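Long-range contact in oxidoreductase (PDB 3Q2K), which probably catalyses an NAD-dependent oxidation of the UDP-sugar UDP-GlcNAcA on the pathway to 2,3-diacetamido-2,3-dideoxy-D-mannuronic acid: residues C[150-162]-C[209-221]. Numbering follows the deposited sequence.
With HP7 ((2S,3S,4R,5R,6R)-5-acetamido-6-[[[(2R,3S,4R,5R)-5-(2,4-dioxopyrimidin-1-yl)-3,4-dihydroxy-oxolan-2-yl]methoxy-hydroxy-phosphoryl]oxy-hydroxy-phosphoryl]oxy-3,4-dihydroxy-oxane-2-carboxylic acid), chain V.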
loop_
_atom_site.group_PDB
_atom_site.type_symbol
_atom_site.label_atom_id
_atom_site.label_comp_id
_atom_site.label_asym_id
_atom_site.label_seq_id
_atom_site.Cartn_x
_atom_site.Cartn_y
_atom_site.Cartn_z
ATOM N N LYS C 150 23.924 -28.704 8.193
ATOM C CA LYS C 150 23.190 -28.027 9.245
ATOM C C LYS C 150 23.459 -28.831 10.504
ATOM O O LYS C 150 22.578 -29.559 10.962
ATOM C CB LYS C 150 21.689 -27.981 8.940
ATOM C CG LYS C 150 21.100 -26.593 9.029
ATOM C CD LYS C 150 21.372 -25.898 7.714
ATOM C CE LYS C 150 20.660 -24.548 7.698
ATOM N NZ LYS C 150 21.523 -23.333 7.689
ATOM N N GLN C 151 24.642 -28.663 11.090
ATOM C CA GLN C 151 25.053 -29.638 12.092
ATOM C C GLN C 151 24.210 -29.594 13.353
ATOM O O GLN C 151 24.072 -30.630 14.003
ATOM C CB GLN C 151 26.560 -29.674 12.381
ATOM C CG GLN C 151 27.118 -28.479 13.154
ATOM C CD GLN C 151 27.509 -27.353 12.222
ATOM O OE1 GLN C 151 26.927 -27.190 11.146
ATOM N NE2 GLN C 151 28.538 -26.604 12.606
ATOM N N ASN C 152 23.631 -28.445 13.685
ATOM C CA ASN C 152 22.995 -28.354 14.995
ATOM C C ASN C 152 21.793 -29.284 15.018
ATOM O O ASN C 152 21.295 -29.643 16.084
ATOM C CB ASN C 152 22.499 -26.937 15.312
ATOM C CG ASN C 152 23.627 -25.977 15.652
ATOM O OD1 ASN C 152 24.812 -26.285 15.528
ATOM N ND2 ASN C 152 23.254 -24.761 16.021
ATOM N N ARG C 153 21.351 -29.700 13.836
ATOM C CA ARG C 153 20.207 -30.604 13.825
ATOM C C ARG C 153 20.486 -31.911 14.566
ATOM O O ARG C 153 19.581 -32.600 15.047
ATOM C CB ARG C 153 19.728 -30.850 12.393
ATOM C CG ARG C 153 18.937 -29.720 11.782
ATOM C CD ARG C 153 18.434 -30.150 10.411
ATOM N NE ARG C 153 17.762 -29.076 9.685
ATOM C CZ ARG C 153 16.889 -29.269 8.699
ATOM N NH1 ARG C 153 16.548 -30.487 8.308
ATOM N NH2 ARG C 153 16.332 -28.238 8.084
ATOM N N ARG C 154 21.760 -32.262 14.679
ATOM C CA ARG C 154 22.108 -33.537 15.284
ATOM C C ARG C 154 22.311 -33.331 16.774
ATOM O O ARG C 154 22.470 -34.307 17.498
ATOM C CB ARG C 154 23.390 -34.109 14.678
ATOM C CG ARG C 154 23.370 -34.316 13.173
ATOM C CD ARG C 154 22.220 -35.202 12.709
ATOM N NE ARG C 154 22.097 -36.434 13.482
ATOM C CZ ARG C 154 20.931 -36.962 13.833
ATOM N NH1 ARG C 154 20.893 -38.083 14.541
ATOM N NH2 ARG C 154 19.801 -36.364 13.484
ATOM N N ASN C 155 22.355 -32.079 17.215
ATOM C CA ASN C 155 22.481 -31.820 18.642
ATOM C C ASN C 155 21.529 -32.695 19.452
ATOM O O ASN C 155 20.322 -32.694 19.229
ATOM C CB ASN C 155 22.099 -30.374 18.942
ATOM C CG ASN C 155 23.240 -29.428 18.665
ATOM O OD1 ASN C 155 24.230 -29.833 18.061
ATOM N ND2 ASN C 155 23.099 -28.170 19.077
ATOM N N ALA C 156 22.045 -33.411 20.441
ATOM C CA ALA C 156 21.151 -34.189 21.294
ATOM C C ALA C 156 20.018 -33.410 21.942
ATOM O O ALA C 156 18.918 -33.959 22.041
ATOM C CB ALA C 156 21.917 -34.940 22.366
ATOM N N THR C 157 20.286 -32.199 22.429
ATOM C CA THR C 157 19.206 -31.397 23.004
ATOM C C THR C 157 18.061 -31.143 22.018
ATOM O O THR C 157 16.897 -31.293 22.380
ATOM C CB THR C 157 19.763 -30.028 23.397
ATOM O OG1 THR C 157 20.496 -29.564 22.255
ATOM C CG2 THR C 157 20.694 -30.162 24.610
ATOM N N LEU C 158 18.376 -30.772 20.780
ATOM C CA LEU C 158 17.345 -30.354 19.834
ATOM C C LEU C 158 16.655 -31.601 19.286
ATOM O O LEU C 158 15.452 -31.589 19.022
ATOM C CB LEU C 158 17.945 -29.501 18.711
ATOM C CG LEU C 158 18.484 -28.104 19.047
ATOM C CD1 LEU C 158 19.203 -27.402 17.892
ATOM C CD2 LEU C 158 17.395 -27.207 19.630
ATOM N N GLN C 159 17.386 -32.707 19.161
ATOM C CA GLN C 159 16.726 -33.981 18.882
ATOM C C GLN C 159 15.616 -34.334 19.866
ATOM O O GLN C 159 14.521 -34.741 19.478
ATOM C CB GLN C 159 17.736 -35.132 18.804
ATOM C CG GLN C 159 18.360 -35.316 17.427
ATOM C CD GLN C 159 17.322 -35.405 16.320
ATOM O OE1 GLN C 159 16.403 -36.221 16.390
ATOM N NE2 GLN C 159 17.443 -34.558 15.303
ATOM N N LEU C 160 15.869 -34.172 21.159
ATOM C CA LEU C 160 14.804 -34.434 22.130
ATOM C C LEU C 160 13.617 -33.490 21.946
ATOM O O LEU C 160 12.457 -33.849 22.133
ATOM C CB LEU C 160 15.322 -34.220 23.554
ATOM C CG LEU C 160 16.240 -35.244 24.221
ATOM C CD1 LEU C 160 16.701 -34.683 25.561
ATOM C CD2 LEU C 160 15.430 -36.504 24.431
ATOM N N VAL C 161 13.885 -32.225 21.655
ATOM C CA VAL C 161 12.747 -31.336 21.488
ATOM C C VAL C 161 11.959 -31.819 20.263
ATOM O O VAL C 161 10.731 -31.907 20.261
ATOM C CB VAL C 161 13.322 -29.912 21.348
ATOM C CG1 VAL C 161 12.316 -28.955 20.745
ATOM C CG2 VAL C 161 13.758 -29.418 22.717
ATOM N N LYS C 162 12.679 -32.156 19.199
ATOM C CA LYS C 162 12.081 -32.529 17.921
ATOM C C LYS C 162 11.180 -33.729 18.166
ATOM O O LYS C 162 10.037 -33.799 17.718
ATOM C CB LYS C 162 13.215 -32.935 16.980
ATOM C CG LYS C 162 12.843 -33.493 15.619
ATOM C CD LYS C 162 12.282 -32.396 14.736
ATOM C CE LYS C 162 12.346 -32.801 13.277
ATOM N NZ LYS C 162 11.172 -32.120 12.695
ATOM N N ALA C 209 23.275 -16.689 12.350
ATOM C CA ALA C 209 22.022 -17.130 12.953
ATOM C C ALA C 209 21.216 -18.037 12.024
ATOM O O ALA C 209 20.122 -18.486 12.366
ATOM C CB ALA C 209 21.179 -15.927 13.366
ATOM N N SER C 210 21.753 -18.325 10.845
ATOM C CA SER C 210 21.042 -19.228 9.940
ATOM C C SER C 210 20.745 -20.618 10.516
ATOM O O SER C 210 19.686 -21.167 10.226
ATOM C CB SER C 210 21.746 -19.325 8.580
ATOM O OG SER C 210 23.054 -19.842 8.740
ATOM N N HIS C 211 21.656 -21.198 11.293
ATOM C CA HIS C 211 21.395 -22.413 12.061
ATOM C C HIS C 211 20.157 -22.205 12.913
ATOM O O HIS C 211 19.497 -23.169 13.307
ATOM C CB HIS C 211 22.538 -22.757 13.027
ATOM C CG HIS C 211 23.895 -22.754 12.394
ATOM N ND1 HIS C 211 24.420 -23.862 11.764
ATOM C CD2 HIS C 211 24.820 -21.771 12.253
ATOM C CE1 HIS C 211 25.622 -23.572 11.295
ATOM N NE2 HIS C 211 25.893 -22.312 11.588
ATOM N N TYR C 212 19.914 -20.951 13.284
ATOM C CA TYR C 212 18.810 -20.673 14.192
ATOM C C TYR C 212 17.540 -20.357 13.416
ATOM O O TYR C 212 16.459 -20.782 13.805
ATOM C CB TYR C 212 19.173 -19.572 15.189
ATOM C CG TYR C 212 20.281 -20.098 16.062
ATOM C CD1 TYR C 212 20.013 -20.598 17.327
ATOM C CD2 TYR C 212 21.581 -20.169 15.576
ATOM C CE1 TYR C 212 21.033 -21.124 18.089
ATOM C CE2 TYR C 212 22.601 -20.718 16.329
ATOM C CZ TYR C 212 22.310 -21.209 17.582
ATOM O OH TYR C 212 23.326 -21.719 18.363
ATOM N N VAL C 213 17.669 -19.646 12.301
ATOM C CA VAL C 213 16.538 -19.499 11.400
ATOM C C VAL C 213 16.038 -20.860 10.945
ATOM O O VAL C 213 14.824 -21.036 10.901
ATOM C CB VAL C 213 16.888 -18.578 10.223
ATOM C CG1 VAL C 213 15.768 -18.527 9.203
ATOM C CG2 VAL C 213 17.117 -17.207 10.795
ATOM N N ASP C 214 16.960 -21.803 10.751
ATOM C CA ASP C 214 16.669 -23.170 10.322
ATOM C C ASP C 214 15.737 -23.874 11.300
ATOM O O ASP C 214 14.874 -24.640 10.877
ATOM C CB ASP C 214 17.945 -24.007 10.173
ATOM C CG ASP C 214 17.677 -25.414 9.661
ATOM O OD1 ASP C 214 17.111 -25.566 8.558
ATOM O OD2 ASP C 214 18.027 -26.397 10.346
ATOM N N LEU C 215 15.902 -23.628 12.596
ATOM C CA LEU C 215 15.044 -24.238 13.611
ATOM C C LEU C 215 13.566 -23.865 13.523
ATOM O O LEU C 215 12.723 -24.647 13.956
ATOM C CB LEU C 215 15.521 -23.847 15.009
ATOM C CG LEU C 215 17.009 -24.076 15.279
ATOM C CD1 LEU C 215 17.287 -23.839 16.763
ATOM C CD2 LEU C 215 17.339 -25.525 14.935
ATOM N N LEU C 216 13.265 -22.678 13.001
ATOM C CA LEU C 216 11.885 -22.218 12.890
ATOM C C LEU C 216 10.983 -23.183 12.138
ATOM O O LEU C 216 9.931 -23.594 12.634
ATOM C CB LEU C 216 11.791 -20.813 12.301
ATOM C CG LEU C 216 12.668 -19.844 13.099
ATOM C CD1 LEU C 216 12.768 -18.495 12.398
ATOM C CD2 LEU C 216 12.109 -19.671 14.500
ATOM N N ASP C 217 11.403 -23.532 10.928
ATOM C CA ASP C 217 10.612 -24.463 10.135
ATOM C C ASP C 217 10.874 -25.911 10.556
ATOM O O ASP C 217 9.936 -26.668 10.791
ATOM C CB ASP C 217 10.921 -24.331 8.641
ATOM C CG ASP C 217 10.087 -25.288 7.825
ATOM O OD1 ASP C 217 10.293 -26.510 7.976
ATOM O OD2 ASP C 217 9.205 -24.806 7.086
ATOM N N TRP C 218 12.138 -26.317 10.623
ATOM C CA TRP C 218 12.511 -27.667 11.029
ATOM C C TRP C 218 11.824 -28.133 12.310
ATOM O O TRP C 218 11.299 -29.245 12.371
ATOM C CB TRP C 218 14.028 -27.738 11.195
ATOM C CG TRP C 218 14.469 -29.127 11.518
ATOM C CD1 TRP C 218 14.324 -30.230 10.729
ATOM C CD2 TRP C 218 15.118 -29.569 12.718
ATOM N NE1 TRP C 218 14.830 -31.333 11.369
ATOM C CE2 TRP C 218 15.314 -30.959 12.593
ATOM C CE3 TRP C 218 15.557 -28.925 13.879
ATOM C CZ2 TRP C 218 15.953 -31.715 13.573
ATOM C CZ3 TRP C 218 16.209 -29.673 14.848
ATOM C CH2 TRP C 218 16.370 -31.057 14.700
ATOM N N LEU C 219 11.764 -27.281 13.327
ATOM C CA LEU C 219 11.240 -27.743 14.609
ATOM C C LEU C 219 9.740 -27.525 14.740
ATOM O O LEU C 219 9.000 -28.414 15.168
ATOM C CB LEU C 219 11.930 -27.040 15.780
ATOM C CG LEU C 219 13.261 -27.634 16.243
ATOM C CD1 LEU C 219 13.829 -26.807 17.391
ATOM C CD2 LEU C 219 13.057 -29.063 16.711
ATOM N N VAL C 220 9.314 -26.309 14.409
ATOM C CA VAL C 220 7.984 -25.827 14.771
ATOM C C VAL C 220 6.934 -25.969 13.666
ATOM O O VAL C 220 5.740 -26.124 13.933
ATOM C CB VAL C 220 8.061 -24.356 15.255
ATOM C CG1 VAL C 220 6.665 -23.826 15.560
ATOM C CG2 VAL C 220 9.000 -24.211 16.471
ATOM N N GLY C 221 7.376 -25.938 12.414
ATOM C CA GLY C 221 6.487 -26.214 11.284
ATOM C C GLY C 221 6.558 -25.095 10.262
ATOM O O GLY C 221 7.377 -24.189 10.390
HETATM N N1 HP7 V . 33.981 -14.680 18.505
HETATM C C2 HP7 V . 34.197 -13.646 19.331
HETATM O O2 HP7 V . 34.813 -12.599 19.047
HETATM N N3 HP7 V . 33.718 -13.692 20.585
HETATM C C4 HP7 V . 33.022 -14.774 20.993
HETATM O O4 HP7 V . 32.576 -14.706 22.158
HETATM C C5 HP7 V . 32.785 -15.857 20.148
HETATM C C6 HP7 V . 33.301 -15.784 18.855
HETATM P PA HP7 V . 33.554 -19.421 16.518
HETATM P PB HP7 V . 32.303 -21.330 14.795
HETATM O "O'P" HP7 V . 31.212 -16.473 12.676
HETATM O "O'Q" HP7 V . 32.002 -17.199 10.844
HETATM C "C1'" HP7 V . 30.075 -20.232 13.960
HETATM O O1A HP7 V . 32.845 -19.722 17.820
HETATM O O1B HP7 V . 31.709 -22.174 15.899
HETATM C C1C HP7 V . 34.521 -14.576 17.150
HETATM C "C2'" HP7 V . 28.850 -20.726 13.187
HETATM N "N2'" HP7 V . 28.538 -22.140 13.342
HETATM O O2A HP7 V . 34.986 -19.824 16.251
HETATM O O2B HP7 V . 33.534 -21.722 14.020
HETATM C C2C HP7 V . 35.898 -15.223 17.096
HETATM O O2C HP7 V . 36.673 -14.462 16.168
HETATM C "C3'" HP7 V . 29.117 -20.545 11.698
HETATM O "O3'" HP7 V . 28.046 -20.974 10.836
HETATM O O3A HP7 V . 32.555 -19.831 15.324
HETATM O O3B HP7 V . 31.140 -21.145 13.687
HETATM C C3C HP7 V . 35.583 -16.476 16.301
HETATM O O3C HP7 V . 36.784 -16.867 15.639
HETATM C "C4'" HP7 V . 29.542 -19.093 11.488
HETATM O "O4'" HP7 V . 29.788 -18.957 10.084
HETATM C C4C HP7 V . 34.512 -16.025 15.318
HETATM O O4C HP7 V . 33.696 -15.276 16.215
HETATM C "C5'" HP7 V . 30.850 -18.805 12.222
HETATM O "O5'" HP7 V . 30.547 -18.923 13.607
HETATM C C5C HP7 V . 33.701 -17.268 14.974
HETATM O O5C HP7 V . 33.427 -17.840 16.253
HETATM C "C6'" HP7 V . 31.372 -17.434 11.897
HETATM C "C7'" HP7 V . 27.808 -22.589 14.358
HETATM O "O7'" HP7 V . 27.309 -21.752 15.104
HETATM C "C8'" HP7 V . 27.601 -24.062 14.575
HETATM O O HOH W 1 22.940 -26.040 11.849
HETATM O O HOH W 2 25.709 -22.623 16.734
#
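Arg153 and Trp218 stack at the centre of this contact in the Gfo/Idh/MocA fold. Segment 150-162 leads out of 146-148, an edge strand of the Rossmann sheet, into a helix that packs beside helix 210-220. The axes of 156-162 and 210-220 come within 10.5 Å, at 35°. The Arg153 guanidinium lies flat over one face of the indole, centres 3.9 Å apart. In its own plane it grips Asp214 side-on: NE meets OD2 and NH2 meets OD1, each at 2.8 Å and nearly straight. Both oxygens use their syn lone pairs. Arg153 has a second acidic partner: its NH1 forms a salt bridge with Glu344. Trp218 has CG anti to the backbone N (chi1 -176°), which sets the indole between Arg153 and Lys162. The Lys162 chain covers the opposite face, and its NZ donates to Trp218 O at 2.9 Å. Lys162 and Trp218 lie on the partly exposed side. Deeper in, Leu158 CD1 packs on Leu215 CD2 at 4.0 Å. The ligand end is looser and partly water-mediated. One water accepts from Asn152 N and bonds His211 ND1. Gln151 NE2 is hydrogen-bonded to the NADH. Across the imidazole from ND1, in the ring plane, His211 NE2 lies 2.6 Å from O3' of the UDP-sugar in a nearly straight hydrogen bond.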